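Local coordinates for protein rhamnosidase B (Bacillus sp., PDB 2OKX) that hydrolyses terminal, non-reducing alpha-L-rhamnose residues from glycosides, as a glycoside hydrolase of family 78, at residues S9-G14 and A127-E132; D543-A548 and Q830-D835; A651-A656 and R710-A715; E734-V739 and R746-C751. All coordinates share one frame; numbering follows the deposited sequence.

Contact 1 lies in the N-terminal beta region, the others in the helical six-hairpin glycosidase domain. Contact 1 brings together side chains at strands 9-12 and 130-133, which flank strand 174-181 in a seven-stranded sheet; its centre is about 53 Å from that of contact 2 and about 62 Å from that of contact 4, both on the opposite side of the chain's centre. Contact 2 pairs helix 544-559 with helix 817-833, and the whole chain course of contacts 3 and 4 runs between those two segments. Contacts 3 and 4, centres about 30 Å apart, use the successive helices 696-715 and 723-739. Contact 2 thus brings an early and a late helix of the domain together, consistent with an alpha barrel.

Contact 1: S9-G14 and A127-E132; sequences SWIWGG and AAWRTE
With chi1 at 62°, CG1 of I11 is wedged between its own backbone N and carbonyl carbon, and the extended chi2 (174°) carries CD1 onward to W129. T131 places CG2 in the same position, with OG1 opposite the backbone N (chi1 -179°), and this methyl reaches across to the chain at G13. The first touch is the methyl end of I11 against the root of the tryptophan, CD1 of I11 to CB of W129 at 4.0 Å, the two side chains crossing at about a right angle. In the second, CG2 of T131 packs directly on the bare CA of G13 at 4.0 Å, and the same methyl lies 4.1 Å from O of W12. No hydrogen bond spans the two segments; the polar end of T131 is engaged elsewhere, OG1 bonding to C25 O and to R24 NH1. The contact belongs to the antiparallel sheet of the rhamnosidase N-terminal region. Strands 9-12 and 130-133 are not neighbours there: strand 174-181 runs between them, lending A176 to I11, while F26 of strand 22-31 packs against I11, W129 and T131 together.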
loop_
_atom_site.group_PDB
_atom_site.type_symbol
_atom_site.label_atom_id
_atom_site.label_comp_id
_atom_site.label_asym_id
_atom_site.label_seq_id
_atom_site.Cartn_x
_atom_site.Cartn_y
_atom_site.Cartn_z
ATOM N N SER A 9 21.742 -15.590 -18.861
ATOM C CA SER A 9 22.141 -15.876 -17.492
ATOM C C SER A 9 21.832 -14.726 -16.547
ATOM O O SER A 9 21.860 -13.561 -16.944
ATOM C CB SER A 9 23.643 -16.170 -17.442
ATOM O OG SER A 9 23.981 -17.232 -18.317
ATOM N N TRP A 10 21.521 -15.063 -15.299
ATOM C CA TRP A 10 21.265 -14.049 -14.288
ATOM C C TRP A 10 22.612 -13.379 -14.063
ATOM O O TRP A 10 23.627 -14.063 -13.900
ATOM C CB TRP A 10 20.821 -14.677 -12.967
ATOM C CG TRP A 10 19.374 -15.016 -12.864
ATOM C CD1 TRP A 10 18.793 -16.226 -13.091
ATOM C CD2 TRP A 10 18.323 -14.135 -12.447
ATOM N NE1 TRP A 10 17.442 -16.161 -12.834
ATOM C CE2 TRP A 10 17.129 -14.886 -12.438
ATOM C CE3 TRP A 10 18.278 -12.784 -12.076
ATOM C CZ2 TRP A 10 15.897 -14.331 -12.070
ATOM C CZ3 TRP A 10 17.051 -12.231 -11.709
ATOM C CH2 TRP A 10 15.881 -13.005 -11.709
ATOM N N ILE A 11 22.635 -12.053 -14.058
ATOM C CA ILE A 11 23.883 -11.337 -13.841
ATOM C C ILE A 11 23.736 -10.234 -12.806
ATOM O O ILE A 11 22.637 -9.739 -12.547
ATOM C CB ILE A 11 24.409 -10.696 -15.143
ATOM C CG1 ILE A 11 23.408 -9.660 -15.659
ATOM C CG2 ILE A 11 24.662 -11.770 -16.188
ATOM C CD1 ILE A 11 23.900 -8.874 -16.866
ATOM N N TRP A 12 24.858 -9.864 -12.207
ATOM C CA TRP A 12 24.881 -8.800 -11.221
ATOM C C TRP A 12 26.255 -8.150 -11.319
ATOM O O TRP A 12 26.987 -8.391 -12.281
ATOM C CB TRP A 12 24.640 -9.355 -9.812
ATOM C CG TRP A 12 24.389 -8.277 -8.792
ATOM C CD1 TRP A 12 25.116 -8.029 -7.660
ATOM C CD2 TRP A 12 23.365 -7.272 -8.839
ATOM N NE1 TRP A 12 24.613 -6.927 -7.005
ATOM C CE2 TRP A 12 23.539 -6.445 -7.706
ATOM C CE3 TRP A 12 22.320 -6.990 -9.729
ATOM C CZ2 TRP A 12 22.705 -5.352 -7.440
ATOM C CZ3 TRP A 12 21.488 -5.900 -9.463
ATOM C CH2 TRP A 12 21.689 -5.097 -8.327
ATOM N N GLY A 13 26.597 -7.321 -10.340
ATOM C CA GLY A 13 27.884 -6.653 -10.340
ATOM C C GLY A 13 28.289 -6.334 -8.916
ATOM O O GLY A 13 27.456 -6.374 -8.015
ATOM N N GLY A 14 29.563 -6.016 -8.704
ATOM C CA GLY A 14 30.024 -5.712 -7.361
ATOM C C GLY A 14 30.317 -6.982 -6.583
ATOM O O GLY A 14 30.059 -8.083 -7.070
ATOM N N ALA A 127 28.256 -12.324 -18.930
ATOM C CA ALA A 127 29.491 -11.629 -18.575
ATOM C C ALA A 127 29.939 -10.563 -19.576
ATOM O O ALA A 127 30.773 -9.718 -19.247
ATOM C CB ALA A 127 30.610 -12.648 -18.365
ATOM N N ALA A 128 29.390 -10.601 -20.787
ATOM C CA ALA A 128 29.750 -9.631 -21.815
ATOM C C ALA A 128 29.132 -8.262 -21.545
ATOM O O ALA A 128 29.624 -7.242 -22.031
ATOM C CB ALA A 128 29.321 -10.136 -23.184
ATOM N N TRP A 129 28.051 -8.243 -20.770
ATOM C CA TRP A 129 27.377 -6.994 -20.435
ATOM C C TRP A 129 28.212 -6.160 -19.474
ATOM O O TRP A 129 29.066 -6.685 -18.759
ATOM C CB TRP A 129 26.010 -7.283 -19.808
ATOM C CG TRP A 129 24.967 -7.707 -20.796
ATOM C CD1 TRP A 129 25.091 -8.659 -21.765
ATOM C CD2 TRP A 129 23.624 -7.213 -20.887
ATOM N NE1 TRP A 129 23.909 -8.791 -22.455
ATOM C CE2 TRP A 129 22.991 -7.916 -21.937
ATOM C CE3 TRP A 129 22.894 -6.246 -20.182
ATOM C CZ2 TRP A 129 21.658 -7.682 -22.300
ATOM C CZ3 TRP A 129 21.569 -6.014 -20.543
ATOM C CH2 TRP A 129 20.967 -6.730 -21.593
ATOM N N ARG A 130 27.956 -4.856 -19.463
ATOM C CA ARG A 130 28.665 -3.918 -18.599
ATOM C C ARG A 130 27.744 -3.519 -17.451
ATOM O O ARG A 130 26.518 -3.528 -17.601
ATOM C CB ARG A 130 29.042 -2.666 -19.385
ATOM C CG ARG A 130 29.830 -2.926 -20.656
ATOM C CD ARG A 130 31.311 -3.051 -20.374
ATOM N NE ARG A 130 32.090 -3.039 -21.608
ATOM C CZ ARG A 130 33.403 -2.838 -21.658
ATOM N NH1 ARG A 130 34.087 -2.633 -20.541
ATOM N NH2 ARG A 130 34.030 -2.834 -22.826
ATOM N N THR A 131 28.332 -3.158 -16.314
ATOM C CA THR A 131 27.546 -2.754 -15.154
ATOM C C THR A 131 28.306 -1.841 -14.199
ATOM O O THR A 131 29.520 -1.966 -14.027
ATOM C CB THR A 131 27.049 -3.981 -14.359
ATOM O OG1 THR A 131 26.264 -3.542 -13.244
ATOM C CG2 THR A 131 28.226 -4.803 -13.850
ATOM N N GLU A 132 27.570 -0.917 -13.589
ATOM C CA GLU A 132 28.104 0.042 -12.624
ATOM C C GLU A 132 26.926 0.546 -11.794
ATOM O O GLU A 132 25.794 0.574 -12.277
ATOM C CB GLU A 132 28.752 1.242 -13.331
ATOM C CG GLU A 132 30.063 0.958 -14.057
ATOM C CD GLU A 132 31.215 0.636 -13.116
ATOM O OE1 GLU A 132 31.476 1.440 -12.195
ATOM O OE2 GLU A 132 31.863 -0.418 -13.305
#

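Contact 2: D543-A548 and Q830-D835; sequences DALLNA and QMLRYD
A548 and L832, whose CA atoms are 8.0 Å apart, mark where the first turns of helix 544-559 face the last turns of helix 817-833. D543 is the N-cap of the first: its OD1 accepts L546 N at 3.2 Å, reached from well above the carboxylate plane, and takes a weaker bond from L545 N. The second helix closes with a Schellman motif whose C-prime residue is D835, at positive phi, its N bonded to L832 O at 2.9 Å.

Between the two helices the meeting is wholly apolar and rests on a single methyl group. CD1 of L832 comes within 3.5 Å of CD1 of L545, methyl to methyl, and the same atom lies 3.7 Å from CB of A548, so one leucine branch serves two residues a helical turn apart. L545 gets there by holding CG opposite its backbone N (chi1 172°), which swings its branch round to the partner helix.

The patch lies near the protein surface. Deeper in, L546 packs on L821 and I824 of helix 817-833. D543 OD2 forms a salt bridge with R825 of that helix, and F539 of strand 538-541 touches N547. Joining an early helix of the domain to a late one is consistent with the ring closure of an alpha barrel.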
loop_
_atom_site.group_PDB
_atom_site.type_symbol
_atom_site.label_atom_id
_atom_site.label_comp_id
_atom_site.label_asym_id
_atom_site.label_seq_id
_atom_site.Cartn_x
_atom_site.Cartn_y
_atom_site.Cartn_z
ATOM N N ASP A 543 -29.470 12.469 -7.960
ATOM C CA ASP A 543 -28.842 12.939 -6.731
ATOM C C ASP A 543 -27.351 13.207 -6.978
ATOM O O ASP A 543 -26.551 12.280 -7.062
ATOM C CB ASP A 543 -29.014 11.883 -5.634
ATOM C CG ASP A 543 -28.537 12.363 -4.273
ATOM O OD1 ASP A 543 -27.558 13.133 -4.216
ATOM O OD2 ASP A 543 -29.131 11.954 -3.254
ATOM N N ALA A 544 -26.989 14.479 -7.086
ATOM C CA ALA A 544 -25.599 14.865 -7.332
ATOM C C ALA A 544 -24.619 14.360 -6.270
ATOM O O ALA A 544 -23.462 14.077 -6.577
ATOM C CB ALA A 544 -25.497 16.382 -7.459
ATOM N N LEU A 545 -25.066 14.249 -5.022
ATOM C CA LEU A 545 -24.183 13.760 -3.963
ATOM C C LEU A 545 -23.815 12.303 -4.243
ATOM O O LEU A 545 -22.644 11.910 -4.153
ATOM C CB LEU A 545 -24.860 13.890 -2.594
ATOM C CG LEU A 545 -24.165 13.249 -1.383
ATOM C CD1 LEU A 545 -22.706 13.678 -1.325
ATOM C CD2 LEU A 545 -24.888 13.655 -0.101
ATOM N N LEU A 546 -24.811 11.496 -4.594
ATOM C CA LEU A 546 -24.542 10.099 -4.900
ATOM C C LEU A 546 -23.606 9.995 -6.103
ATOM O O LEU A 546 -22.727 9.139 -6.125
ATOM C CB LEU A 546 -25.850 9.349 -5.172
ATOM C CG LEU A 546 -26.731 9.156 -3.928
ATOM C CD1 LEU A 546 -28.030 8.423 -4.313
ATOM C CD2 LEU A 546 -25.963 8.356 -2.880
ATOM N N ASN A 547 -23.788 10.864 -7.096
ATOM C CA ASN A 547 -22.923 10.849 -8.278
ATOM C C ASN A 547 -21.472 11.085 -7.874
ATOM O O ASN A 547 -20.557 10.445 -8.398
ATOM C CB ASN A 547 -23.323 11.932 -9.277
ATOM C CG ASN A 547 -24.661 11.661 -9.914
ATOM O OD1 ASN A 547 -25.175 10.543 -9.843
ATOM N ND2 ASN A 547 -25.233 12.681 -10.548
ATOM N N ALA A 548 -21.270 12.009 -6.941
ATOM C CA ALA A 548 -19.926 12.321 -6.474
ATOM C C ALA A 548 -19.339 11.160 -5.679
ATOM O O ALA A 548 -18.142 10.900 -5.761
ATOM C CB ALA A 548 -19.950 13.591 -5.623
ATOM N N GLN A 830 -19.626 13.033 4.202
ATOM C CA GLN A 830 -18.694 13.655 5.140
ATOM C C GLN A 830 -17.281 13.670 4.544
ATOM O O GLN A 830 -16.489 14.567 4.827
ATOM C CB GLN A 830 -18.696 12.910 6.479
ATOM C CG GLN A 830 -17.925 11.600 6.478
ATOM C CD GLN A 830 -17.899 10.932 7.846
ATOM O OE1 GLN A 830 -17.619 11.576 8.859
ATOM N NE2 GLN A 830 -18.181 9.630 7.878
ATOM N N MET A 831 -16.969 12.678 3.716
ATOM C CA MET A 831 -15.658 12.618 3.073
ATOM C C MET A 831 -15.566 13.772 2.085
ATOM O O MET A 831 -14.569 14.494 2.041
ATOM C CB MET A 831 -15.482 11.301 2.316
ATOM C CG MET A 831 -15.435 10.075 3.202
ATOM S SD MET A 831 -15.213 8.590 2.223
ATOM C CE MET A 831 -15.890 7.346 3.336
ATOM N N LEU A 832 -16.622 13.936 1.293
ATOM C CA LEU A 832 -16.681 14.996 0.300
ATOM C C LEU A 832 -16.661 16.383 0.944
ATOM O O LEU A 832 -16.195 17.352 0.336
ATOM C CB LEU A 832 -17.940 14.834 -0.556
ATOM C CG LEU A 832 -17.897 13.614 -1.483
ATOM C CD1 LEU A 832 -19.294 13.300 -2.015
ATOM C CD2 LEU A 832 -16.924 13.889 -2.622
ATOM N N ARG A 833 -17.167 16.478 2.169
ATOM C CA ARG A 833 -17.187 17.758 2.865
ATOM C C ARG A 833 -15.752 18.253 3.013
ATOM O O ARG A 833 -15.489 19.450 2.913
ATOM C CB ARG A 833 -17.847 17.618 4.241
ATOM C CG ARG A 833 -18.031 18.950 4.986
ATOM C CD ARG A 833 -16.847 19.274 5.909
ATOM N NE ARG A 833 -16.977 20.603 6.517
ATOM C CZ ARG A 833 -16.686 21.743 5.897
ATOM N NH1 ARG A 833 -16.239 21.728 4.648
ATOM N NH2 ARG A 833 -16.842 22.904 6.523
ATOM N N TYR A 834 -14.828 17.324 3.235
ATOM C CA TYR A 834 -13.421 17.676 3.387
ATOM C C TYR A 834 -12.650 17.573 2.073
ATOM O O TYR A 834 -11.433 17.393 2.062
ATOM C CB TYR A 834 -12.769 16.801 4.466
ATOM C CG TYR A 834 -13.315 17.085 5.848
ATOM C CD1 TYR A 834 -14.350 16.318 6.388
ATOM C CD2 TYR A 834 -12.845 18.164 6.589
ATOM C CE1 TYR A 834 -14.906 16.625 7.631
ATOM C CE2 TYR A 834 -13.392 18.479 7.833
ATOM C CZ TYR A 834 -14.423 17.709 8.344
ATOM O OH TYR A 834 -14.984 18.041 9.558
ATOM N N ASP A 835 -13.378 17.692 0.967
ATOM C CA ASP A 835 -12.806 17.655 -0.379
ATOM C C ASP A 835 -12.081 16.361 -0.749
ATOM O O ASP A 835 -11.095 16.380 -1.484
ATOM C CB ASP A 835 -11.869 18.856 -0.575
ATOM C CG ASP A 835 -11.538 19.108 -2.036
ATOM O OD1 ASP A 835 -12.411 18.873 -2.895
ATOM O OD2 ASP A 835 -10.409 19.556 -2.328
#

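Contact 3: A651-A656 and R710-A715; sequences ARIWPA and RALAAA
W654 and A713 bring their CA atoms to 6.0 Å where the segments of helix 647-665 and helix 696-715, their axes 8.5 Å apart at closest, pack with 134° between their N-to-C directions, nearer antiparallel than parallel. This is helix packing within the six-hairpin glycosidase domain, an alpha barrel. The indole of W654 is laid over the second helix: chi1 of 169° puts CG opposite the backbone N, and the benzene half of the ring system comes to lie on A713. The methyl CB of A713 sits 3.7 Å from the centroid of that six-membered ring and only 5° off its normal, a CH-pi contact made squarely over one face. L712 adds a flank, its CB 4.3 Å from CE3 of W654 in an oblique approach. Its branch tip also reaches the first helix, with CD2 of L712 and CG2 of I653 at 4.2 Å.

No hydrogen bond links the two segments, so the contact is one of dispersion and buried apolar surface, with a small residue letting the flat ring lie close to the helix backbone. The polar atom of the indole, NE1, is satisfied from outside by OE1 of E721, which helps fix the ring.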
loop_
_atom_site.group_PDB
_atom_site.type_symbol
_atom_site.label_atom_id
_atom_site.label_comp_id
_atom_site.label_asym_id
_atom_site.label_seq_id
_atom_site.Cartn_x
_atom_site.Cartn_y
_atom_site.Cartn_z
ATOM N N ALA A 651 -11.662 -25.460 -10.781
ATOM C CA ALA A 651 -11.008 -26.754 -10.634
ATOM C C ALA A 651 -9.569 -26.576 -10.158
ATOM O O ALA A 651 -9.097 -27.316 -9.293
ATOM C CB ALA A 651 -11.033 -27.504 -11.967
ATOM N N ARG A 652 -8.878 -25.589 -10.723
ATOM C CA ARG A 652 -7.494 -25.321 -10.350
ATOM C C ARG A 652 -7.358 -24.828 -8.917
ATOM O O ARG A 652 -6.405 -25.180 -8.223
ATOM C CB ARG A 652 -6.868 -24.271 -11.275
ATOM C CG ARG A 652 -6.670 -24.702 -12.719
ATOM C CD ARG A 652 -5.718 -23.748 -13.426
ATOM N NE ARG A 652 -6.240 -22.384 -13.498
ATOM C CZ ARG A 652 -7.067 -21.947 -14.442
ATOM N NH1 ARG A 652 -7.494 -20.691 -14.428
ATOM N NH2 ARG A 652 -7.457 -22.763 -15.414
ATOM N N ILE A 653 -8.314 -24.017 -8.473
ATOM C CA ILE A 653 -8.259 -23.443 -7.134
ATOM C C ILE A 653 -8.909 -24.265 -6.018
ATOM O O ILE A 653 -8.593 -24.070 -4.845
ATOM C CB ILE A 653 -8.880 -22.011 -7.129
ATOM C CG1 ILE A 653 -8.214 -21.155 -6.054
ATOM C CG2 ILE A 653 -10.384 -22.080 -6.875
ATOM C CD1 ILE A 653 -6.780 -20.801 -6.374
ATOM N N TRP A 654 -9.809 -25.182 -6.369
ATOM C CA TRP A 654 -10.491 -25.988 -5.352
ATOM C C TRP A 654 -9.565 -26.616 -4.309
ATOM O O TRP A 654 -9.814 -26.508 -3.108
ATOM C CB TRP A 654 -11.339 -27.089 -6.002
ATOM C CG TRP A 654 -11.844 -28.102 -5.005
ATOM C CD1 TRP A 654 -11.618 -29.450 -5.023
ATOM C CD2 TRP A 654 -12.622 -27.844 -3.824
ATOM N NE1 TRP A 654 -12.203 -30.045 -3.928
ATOM C CE2 TRP A 654 -12.824 -29.084 -3.176
ATOM C CE3 TRP A 654 -13.164 -26.686 -3.252
ATOM C CZ2 TRP A 654 -13.547 -29.200 -1.981
ATOM C CZ3 TRP A 654 -13.883 -26.801 -2.062
ATOM C CH2 TRP A 654 -14.067 -28.051 -1.441
ATOM N N PRO A 655 -8.492 -27.295 -4.750
ATOM C CA PRO A 655 -7.568 -27.921 -3.797
ATOM C C PRO A 655 -7.040 -26.957 -2.732
ATOM O O PRO A 655 -7.003 -27.293 -1.546
ATOM C CB PRO A 655 -6.461 -28.460 -4.702
ATOM C CG PRO A 655 -7.217 -28.839 -5.936
ATOM C CD PRO A 655 -8.130 -27.645 -6.134
ATOM N N ALA A 656 -6.635 -25.761 -3.153
ATOM C CA ALA A 656 -6.119 -24.767 -2.216
ATOM C C ALA A 656 -7.209 -24.338 -1.241
ATOM O O ALA A 656 -6.936 -24.054 -0.073
ATOM C CB ALA A 656 -5.585 -23.553 -2.974
ATOM N N ARG A 710 -18.623 -24.939 -1.495
ATOM C CA ARG A 710 -19.335 -25.904 -2.326
ATOM C C ARG A 710 -19.407 -25.435 -3.775
ATOM O O ARG A 710 -19.192 -26.219 -4.701
ATOM C CB ARG A 710 -20.746 -26.139 -1.779
ATOM C CG ARG A 710 -21.646 -26.961 -2.700
ATOM C CD ARG A 710 -22.729 -27.683 -1.914
ATOM N NE ARG A 710 -22.176 -28.808 -1.163
ATOM C CZ ARG A 710 -22.851 -29.526 -0.270
ATOM N NH1 ARG A 710 -22.256 -30.531 0.357
ATOM N NH2 ARG A 710 -24.117 -29.236 0.004
ATOM N N ALA A 711 -19.703 -24.151 -3.968
ATOM C CA ALA A 711 -19.803 -23.593 -5.311
ATOM C C ALA A 711 -18.545 -23.901 -6.117
ATOM O O ALA A 711 -18.625 -24.315 -7.271
ATOM C CB ALA A 711 -20.033 -22.083 -5.238
ATOM N N LEU A 712 -17.383 -23.708 -5.504
ATOM C CA LEU A 712 -16.116 -23.973 -6.179
ATOM C C LEU A 712 -15.939 -25.463 -6.432
ATOM O O LEU A 712 -15.487 -25.872 -7.503
ATOM C CB LEU A 712 -14.952 -23.441 -5.341
ATOM C CG LEU A 712 -14.899 -21.912 -5.250
ATOM C CD1 LEU A 712 -13.949 -21.478 -4.147
ATOM C CD2 LEU A 712 -14.470 -21.350 -6.595
ATOM N N ALA A 713 -16.294 -26.272 -5.439
ATOM C CA ALA A 713 -16.181 -27.721 -5.562
ATOM C C ALA A 713 -17.063 -28.217 -6.705
ATOM O O ALA A 713 -16.634 -29.026 -7.527
ATOM C CB ALA A 713 -16.592 -28.387 -4.258
ATOM N N ALA A 714 -18.296 -27.724 -6.750
ATOM C CA ALA A 714 -19.242 -28.120 -7.788
ATOM C C ALA A 714 -18.780 -27.629 -9.154
ATOM O O ALA A 714 -18.794 -28.378 -10.132
ATOM C CB ALA A 714 -20.626 -27.567 -7.469
ATOM N N ALA A 715 -18.373 -26.365 -9.221
ATOM C CA ALA A 715 -17.903 -25.796 -10.476
ATOM C C ALA A 715 -16.671 -26.566 -10.925
ATOM O O ALA A 715 -16.402 -26.686 -12.120
ATOM C CB ALA A 715 -17.564 -24.319 -10.296
#

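Contact 4: E734-V739 and R746-C751; sequences ETINAV and RAYIDC
Y748 meets N737 and I736 where helix 723-739 is followed by a tight beta hairpin, strands 741-742 and 747-752, and the tyrosine reaches back from the second strand to the last turns of the helix. The walk begins at R746, whose positive phi belongs to a G1 beta bulge: R746 and A747 together face D742 of the first strand. A747 then leads into Y748, the residue that carries the contact.

With CG set opposite its carbonyl carbon (chi1 -59°), the buried Y748 ring extends across to the helix. Its hydroxyl donates to OD1 of N737, OH to OD1 being 2.7 Å. The C=O...donor angle is 152°, and the donor is tilted 19° from the carbonyl plane. The amide oxygen approaches the ring at its edge, near the ring plane, while the amide itself is turned well away from that plane. A lighter touch comes from CG2 of I736, 4.2 Å from CE2 of Y748, the two side chains crossing at about a right angle. W741 of the hairpin makes a T-shaped (edge-to-face) stack with the ring of Y748.

Further along, I749 pairs through its backbone with L740, continuing the hairpin, and D750 and C751 carry the strand away from the helix. Back at the tyrosine's partner, the amide of N737 is gripped at both atoms: OD1 takes the tyrosine proton, and ND2 donates to the backbone O of V775.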
loop_
_atom_site.group_PDB
_atom_site.type_symbol
_atom_site.label_atom_id
_atom_site.label_comp_id
_atom_site.label_asym_id
_atom_site.label_seq_id
_atom_site.Cartn_x
_atom_site.Cartn_y
_atom_site.Cartn_z
ATOM N N GLU A 734 -25.095 -24.230 14.624
ATOM C CA GLU A 734 -25.925 -24.598 15.767
ATOM C C GLU A 734 -25.225 -24.260 17.084
ATOM O O GLU A 734 -25.833 -23.701 17.998
ATOM C CB GLU A 734 -26.250 -26.092 15.719
ATOM C CG GLU A 734 -27.248 -26.539 16.776
ATOM C CD GLU A 734 -27.505 -28.035 16.740
ATOM O OE1 GLU A 734 -28.348 -28.513 17.529
ATOM O OE2 GLU A 734 -26.863 -28.730 15.924
ATOM N N THR A 735 -23.945 -24.604 17.175
ATOM C CA THR A 735 -23.166 -24.329 18.376
ATOM C C THR A 735 -23.126 -22.825 18.617
ATOM O O THR A 735 -23.248 -22.362 19.753
ATOM C CB THR A 735 -21.724 -24.854 18.235
ATOM O OG1 THR A 735 -21.751 -26.259 17.955
ATOM C CG2 THR A 735 -20.942 -24.618 19.520
ATOM N N ILE A 736 -22.960 -22.061 17.540
ATOM C CA ILE A 736 -22.916 -20.610 17.643
ATOM C C ILE A 736 -24.219 -20.086 18.243
ATOM O O ILE A 736 -24.203 -19.307 19.198
ATOM C CB ILE A 736 -22.688 -19.959 16.259
ATOM C CG1 ILE A 736 -21.306 -20.351 15.728
ATOM C CG2 ILE A 736 -22.809 -18.448 16.366
ATOM C CD1 ILE A 736 -21.013 -19.854 14.326
ATOM N N ASN A 737 -25.344 -20.518 17.684
ATOM C CA ASN A 737 -26.653 -20.090 18.169
ATOM C C ASN A 737 -26.914 -20.580 19.591
ATOM O O ASN A 737 -27.635 -19.940 20.355
ATOM C CB ASN A 737 -27.763 -20.605 17.244
ATOM C CG ASN A 737 -27.932 -19.752 15.998
ATOM O OD1 ASN A 737 -28.206 -18.556 16.087
ATOM N ND2 ASN A 737 -27.780 -20.367 14.831
ATOM N N ALA A 738 -26.317 -21.715 19.937
ATOM C CA ALA A 738 -26.492 -22.305 21.260
ATOM C C ALA A 738 -25.624 -21.662 22.339
ATOM O O ALA A 738 -26.026 -21.587 23.499
ATOM C CB ALA A 738 -26.204 -23.801 21.195
ATOM N N VAL A 739 -24.443 -21.187 21.954
ATOM C CA VAL A 739 -23.519 -20.593 22.913
ATOM C C VAL A 739 -23.358 -19.075 22.859
ATOM O O VAL A 739 -23.566 -18.381 23.856
ATOM C CB VAL A 739 -22.109 -21.219 22.757
ATOM C CG1 VAL A 739 -21.174 -20.679 23.831
ATOM C CG2 VAL A 739 -22.203 -22.737 22.827
ATOM N N ARG A 746 -30.635 -10.133 23.388
ATOM C CA ARG A 746 -31.177 -10.532 22.093
ATOM C C ARG A 746 -30.206 -10.120 20.988
ATOM O O ARG A 746 -30.544 -9.338 20.099
ATOM C CB ARG A 746 -32.547 -9.888 21.860
ATOM C CG ARG A 746 -33.565 -10.196 22.948
ATOM C CD ARG A 746 -34.944 -10.455 22.366
ATOM N NE ARG A 746 -35.447 -9.327 21.588
ATOM C CZ ARG A 746 -36.589 -9.343 20.909
ATOM N NH1 ARG A 746 -36.972 -8.273 20.227
ATOM N NH2 ARG A 746 -37.348 -10.430 20.911
ATOM N N ALA A 747 -28.992 -10.659 21.066
ATOM C CA ALA A 747 -27.935 -10.377 20.102
ATOM C C ALA A 747 -26.744 -11.269 20.424
ATOM O O ALA A 747 -26.628 -11.775 21.541
ATOM C CB ALA A 747 -27.525 -8.913 20.186
ATOM N N TYR A 748 -25.863 -11.466 19.449
ATOM C CA TYR A 748 -24.686 -12.298 19.664
ATOM C C TYR A 748 -23.595 -11.502 20.365
ATOM O O TYR A 748 -23.404 -10.315 20.088
ATOM C CB TYR A 748 -24.143 -12.831 18.337
ATOM C CG TYR A 748 -25.133 -13.651 17.547
ATOM C CD1 TYR A 748 -26.115 -13.038 16.770
ATOM C CD2 TYR A 748 -25.088 -15.044 17.578
ATOM C CE1 TYR A 748 -27.027 -13.794 16.038
ATOM C CE2 TYR A 748 -25.995 -15.809 16.853
ATOM C CZ TYR A 748 -26.961 -15.179 16.086
ATOM O OH TYR A 748 -27.855 -15.936 15.364
ATOM N N ILE A 749 -22.883 -12.161 21.276
ATOM C CA ILE A 749 -21.801 -11.520 22.012
ATOM C C ILE A 749 -20.570 -11.459 21.113
ATOM O O ILE A 749 -20.385 -12.317 20.250
ATOM C CB ILE A 749 -21.450 -12.308 23.292
ATOM C CG1 ILE A 749 -20.930 -13.699 22.926
ATOM C CG2 ILE A 749 -22.679 -12.421 24.183
ATOM C CD1 ILE A 749 -20.465 -14.518 24.121
ATOM N N ASP A 750 -19.733 -10.448 21.311
ATOM C CA ASP A 750 -18.534 -10.303 20.498
ATOM C C ASP A 750 -17.585 -11.486 20.597
ATOM O O ASP A 750 -16.995 -11.893 19.595
ATOM C CB ASP A 750 -17.787 -9.019 20.865
ATOM C CG ASP A 750 -18.207 -7.839 20.013
ATOM O OD1 ASP A 750 -19.108 -8.006 19.160
ATOM O OD2 ASP A 750 -17.635 -6.744 20.193
ATOM N N CYS A 751 -17.436 -12.046 21.795
ATOM C CA CYS A 751 -16.526 -13.171 21.960
ATOM C C CYS A 751 -16.584 -13.840 23.325
ATOM O O CYS A 751 -17.360 -13.460 24.205
ATOM C CB CYS A 751 -15.088 -12.704 21.739
ATOM S SG CYS A 751 -14.462 -11.685 23.111
#